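PDB 3CLQ: uncharacterized protein from Enterococcus faecalis, which is of unknown function but belongs to the AllG family, named after a subunit of oxamate carbamoyltransferase. Local coordinates for residues Asn253-Cys261 / Pro366-Val374. Numbering follows the deposited sequence.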
ATOM      1  N   ASN B 253      20.902  -4.870  33.672  1.00 52.20           N
ATOM      2  CA  ASN B 253      22.016  -4.156  33.040  1.00 50.94           C
ATOM      3  C   ASN B 253      21.725  -3.486  31.700  1.00 50.59           C
ATOM      4  O   ASN B 253      22.569  -2.758  31.208  1.00 50.22           O
ATOM      5  CB  ASN B 253      23.260  -5.045  32.892  1.00 51.05           C
ATOM      6  CG  ASN B 253      23.773  -5.591  34.228  1.00 51.85           C
ATOM      7  OD1 ASN B 253      23.897  -4.862  35.213  1.00 51.94           O
ATOM      8  ND2 ASN B 253      24.089  -6.882  34.254  1.00 51.80           N
ATOM      9  N   SER B 254      20.565  -3.722  31.088  1.00 50.98           N
ATOM     10  CA  SER B 254      20.303  -3.132  29.757  1.00 51.26           C
ATOM     11  C   SER B 254      19.972  -1.624  29.734  1.00 51.69           C
ATOM     12  O   SER B 254      19.135  -1.135  30.503  1.00 52.12           O
ATOM     13  CB  SER B 254      19.202  -3.885  29.017  1.00 51.21           C
ATOM     14  OG  SER B 254      18.727  -3.128  27.898  1.00 50.91           O
ATOM     15  N   THR B 255      20.602  -0.898  28.817  1.00 51.58           N
ATOM     16  CA  THR B 255      20.356   0.538  28.702  1.00 51.49           C
ATOM     17  C   THR B 255      19.465   0.855  27.513  1.00 52.21           C
ATOM     18  O   THR B 255      19.535   1.955  26.956  1.00 53.05           O
ATOM     19  CB  THR B 255      21.671   1.325  28.562  1.00 51.37           C
ATOM     20  OG1 THR B 255      22.327   1.007  27.320  1.00 50.27           O
ATOM     21  CG2 THR B 255      22.617   1.001  29.742  1.00 51.86           C
ATOM     22  N   ILE B 256      18.638  -0.105  27.111  1.00 51.47           N
ATOM     23  CA  ILE B 256      17.730   0.134  26.004  1.00 51.81           C
ATOM     24  C   ILE B 256      16.435   0.789  26.457  1.00 51.64           C
ATOM     25  O   ILE B 256      15.815   0.363  27.440  1.00 51.29           O
ATOM     26  CB  ILE B 256      17.436  -1.161  25.223  1.00 52.62           C
ATOM     27  CG1 ILE B 256      18.753  -1.762  24.729  1.00 53.40           C
ATOM     28  CG2 ILE B 256      16.491  -0.895  24.057  1.00 52.25           C
ATOM     29  CD1 ILE B 256      18.611  -2.682  23.549  1.00 53.71           C
ATOM     30  N   VAL B 257      16.037   1.833  25.734  1.00 51.33           N
ATOM     31  CA  VAL B 257      14.772   2.524  25.991  1.00 51.82           C
ATOM     32  C   VAL B 257      13.600   1.643  25.609  1.00 52.11           C
ATOM     33  O   VAL B 257      13.519   1.208  24.488  1.00 52.85           O
ATOM     34  CB  VAL B 257      14.674   3.815  25.170  1.00 51.72           C
ATOM     35  CG1 VAL B 257      13.341   4.479  25.390  1.00 52.32           C
ATOM     36  CG2 VAL B 257      15.769   4.773  25.567  1.00 51.50           C
ATOM     37  N   THR B 258      12.679   1.368  26.516  1.00 52.66           N
ATOM     38  CA  THR B 258      11.560   0.509  26.121  1.00 53.06           C
ATOM     39  C   THR B 258      10.198   1.197  26.057  1.00 53.86           C
ATOM     40  O   THR B 258       9.182   0.531  25.827  1.00 55.14           O
ATOM     41  CB  THR B 258      11.462  -0.675  27.028  1.00 52.68           C
ATOM     42  OG1 THR B 258      11.280  -0.214  28.371  1.00 51.80           O
ATOM     43  CG2 THR B 258      12.741  -1.463  26.950  1.00 53.43           C
ATOM     44  N   THR B 259      10.186   2.515  26.244  1.00 53.14           N
ATOM     45  CA  THR B 259       8.986   3.342  26.192  1.00 53.73           C
ATOM     46  C   THR B 259       9.384   4.809  25.914  1.00 54.70           C
ATOM     47  O   THR B 259      10.286   5.367  26.568  1.00 54.66           O
ATOM     48  CB  THR B 259       8.241   3.351  27.573  1.00 54.14           C
ATOM     49  OG1 THR B 259       7.714   2.055  27.885  1.00 54.02           O
ATOM     50  CG2 THR B 259       7.106   4.381  27.583  1.00 53.92           C
HETATM   51  N   MSE B 260       8.717   5.451  24.971  1.00 54.02           N
HETATM   52  CA  MSE B 260       8.781   6.894  24.896  1.00 55.65           C
HETATM   53  C   MSE B 260       7.343   7.324  24.799  1.00 54.64           C
HETATM   54  O   MSE B 260       6.599   6.805  23.963  1.00 54.38           O
HETATM   55  CB  MSE B 260       9.593   7.391  23.700  1.00 55.86           C
HETATM   56  CG  MSE B 260      11.087   7.203  23.859  1.00 57.86           C
HETATM   57 SE   MSE B 260      12.190   8.074  22.463  0.70 60.38          SE
HETATM   58  CE  MSE B 260      11.187   7.317  20.948  1.00 59.82           C
ATOM     59  N   CYS B 261       6.936   8.242  25.670  1.00 53.47           N
ATOM     60  CA  CYS B 261       5.551   8.678  25.674  1.00 52.55           C
ATOM     61  C   CYS B 261       5.412  10.048  26.292  1.00 52.45           C
ATOM     62  O   CYS B 261       6.315  10.535  26.971  1.00 52.04           O
ATOM     63  CB  CYS B 261       4.660   7.677  26.404  1.00 52.15           C
ATOM     64  SG  CYS B 261       5.100   7.466  28.124  1.00 52.43           S
ATOM     65  N   PRO B 366      16.229   0.836  12.484  1.00 54.20           N
ATOM     66  CA  PRO B 366      17.189   0.944  13.587  1.00 54.59           C
ATOM     67  C   PRO B 366      16.525   0.669  14.913  1.00 55.26           C
ATOM     68  O   PRO B 366      15.634   1.410  15.330  1.00 55.25           O
ATOM     69  CB  PRO B 366      17.663   2.388  13.519  1.00 54.39           C
ATOM     70  CG  PRO B 366      16.618   3.127  12.709  1.00 55.17           C
ATOM     71  CD  PRO B 366      15.694   2.143  12.063  1.00 54.23           C
ATOM     72  N   THR B 367      16.968  -0.395  15.575  1.00 55.35           N
ATOM     73  CA  THR B 367      16.309  -0.871  16.786  1.00 55.47           C
ATOM     74  C   THR B 367      17.157  -0.767  18.050  1.00 54.88           C
ATOM     75  O   THR B 367      18.335  -1.127  18.045  1.00 54.67           O
ATOM     76  CB  THR B 367      15.987  -2.353  16.655  1.00 55.59           C
ATOM     77  OG1 THR B 367      15.879  -2.689  15.274  1.00 56.57           O
ATOM     78  CG2 THR B 367      14.714  -2.682  17.365  1.00 56.18           C
ATOM     79  N   GLY B 368      16.522  -0.336  19.143  1.00 54.13           N
ATOM     80  CA  GLY B 368      17.133  -0.381  20.452  1.00 52.53           C
ATOM     81  C   GLY B 368      17.897   0.884  20.742  1.00 52.36           C
ATOM     82  O   GLY B 368      19.130   0.880  20.779  1.00 51.82           O
ATOM     83  N   ILE B 369      17.140   1.966  20.919  1.00 51.96           N
ATOM     84  CA  ILE B 369      17.662   3.245  21.377  1.00 51.96           C
ATOM     85  C   ILE B 369      18.369   3.045  22.685  1.00 52.83           C
ATOM     86  O   ILE B 369      17.750   2.638  23.672  1.00 54.03           O
ATOM     87  CB  ILE B 369      16.542   4.267  21.641  1.00 50.78           C
ATOM     88  CG1 ILE B 369      15.849   4.627  20.321  1.00 50.71           C
ATOM     89  CG2 ILE B 369      17.133   5.493  22.253  1.00 48.99           C
ATOM     90  CD1 ILE B 369      14.406   5.036  20.453  1.00 50.47           C
ATOM     91  N   ASP B 370      19.660   3.342  22.685  1.00 52.56           N
ATOM     92  CA  ASP B 370      20.519   3.043  23.790  1.00 53.09           C
ATOM     93  C   ASP B 370      20.879   4.339  24.511  1.00 54.40           C
ATOM     94  O   ASP B 370      21.563   5.218  23.962  1.00 53.88           O
ATOM     95  CB  ASP B 370      21.763   2.339  23.265  1.00 54.52           C
ATOM     96  CG  ASP B 370      22.836   2.174  24.318  1.00 56.44           C
ATOM     97  OD1 ASP B 370      23.720   1.317  24.115  1.00 57.19           O
ATOM     98  OD2 ASP B 370      22.811   2.891  25.354  1.00 58.04           O
ATOM     99  N   VAL B 371      20.413   4.439  25.754  1.00 54.36           N
ATOM    100  CA  VAL B 371      20.661   5.582  26.604  1.00 53.91           C
ATOM    101  C   VAL B 371      22.097   6.091  26.516  1.00 53.69           C
ATOM    102  O   VAL B 371      22.339   7.285  26.378  1.00 52.89           O
ATOM    103  CB  VAL B 371      20.354   5.228  28.061  1.00 53.96           C
ATOM    104  CG1 VAL B 371      21.217   6.063  28.988  1.00 54.70           C
ATOM    105  CG2 VAL B 371      18.894   5.449  28.354  1.00 53.60           C
ATOM    106  N   LEU B 372      23.044   5.170  26.594  1.00 53.71           N
ATOM    107  CA  LEU B 372      24.460   5.504  26.653  1.00 53.68           C
ATOM    108  C   LEU B 372      24.919   6.201  25.369  1.00 53.30           C
ATOM    109  O   LEU B 372      25.675   7.164  25.401  1.00 52.97           O
ATOM    110  CB  LEU B 372      25.245   4.208  26.855  1.00 54.11           C
ATOM    111  CG  LEU B 372      26.589   4.138  27.575  1.00 54.56           C
ATOM    112  CD1 LEU B 372      26.471   4.549  29.028  1.00 54.46           C
ATOM    113  CD2 LEU B 372      27.112   2.714  27.488  1.00 54.44           C
ATOM    114  N   LYS B 373      24.459   5.713  24.227  1.00 53.10           N
ATOM    115  CA  LYS B 373      24.870   6.312  22.971  1.00 53.06           C
ATOM    116  C   LYS B 373      24.162   7.642  22.710  1.00 53.32           C
ATOM    117  O   LYS B 373      24.724   8.532  22.061  1.00 54.20           O
ATOM    118  CB  LYS B 373      24.666   5.346  21.802  1.00 53.36           C
ATOM    119  CG  LYS B 373      25.404   4.012  21.946  1.00 53.23           C
ATOM    120  CD  LYS B 373      25.190   3.138  20.722  1.00 53.09           C
ATOM    121  CE  LYS B 373      25.675   1.722  20.960  1.00 52.95           C
ATOM    122  NZ  LYS B 373      25.085   0.805  19.963  1.00 52.56           N
ATOM    123  N   VAL B 374      22.943   7.802  23.214  1.00 52.59           N
ATOM    124  CA  VAL B 374      22.288   9.085  23.064  1.00 52.76           C
ATOM    125  C   VAL B 374      23.208  10.130  23.697  1.00 54.88           C
ATOM    126  O   VAL B 374      23.422  11.208  23.151  1.00 55.76           O
ATOM    127  CB  VAL B 374      20.883   9.101  23.704  1.00 51.57           C
ATOM    128  CG1 VAL B 374      20.258  10.490  23.587  1.00 50.25           C
ATOM    129  CG2 VAL B 374      19.984   8.049  23.046  1.00 49.99           C
TER
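Thr255 and Asp370 meet through their side chains just before a helix: the Thr255 hydroxyl OG1 donates to Asp370 OD2 at 2.8 Å, coming from above the carboxylate plane. From the opposite face Leu372 N reaches Asp370 OD2 at 2.6 Å, nearly along its C-O axis, the N-cap bond of helix 371-377, so one buried carboxylate oxygen ties off the helix start and holds the threonine. CG of Asp370 lies anti to the backbone N (chi1 171°), beside the carbonyl carbon, which carries the carboxylate toward Leu372 N. Beside this grip the backbones pair at an isolated antiparallel bridge, Ile256 with Asp370 as a non-hydrogen-bonded pair. Val371 N donates to Thr255 O (2.9 Å) and, almost straight, Val257 N to Ile369 O (2.8 Å). Apolar groups fill in alongside: Val257 CG2 lies 3.7 Å from Ile369 CG2, and Ile256 CG2 rests on Gly368 CA at the same separation. Farther along, the selenomethionine Met260, bent at chi3, meets Ile369 tip to tip, CE to CD1 at 4.0 Å. Behind the first shell, Ser254 OG accepts from Ile256 N in an ST turn. The bridge thus joins the approach to strand 257-263 to the junction of strand 363-369 with helix 371-377. Helix 6-23 touches it through Asn14, which bonds Thr255 N, helix 407-419 through Leu416 on Thr255 and Ala412 on Val371, and strand 348-352 packs against Ile256 and Ile369.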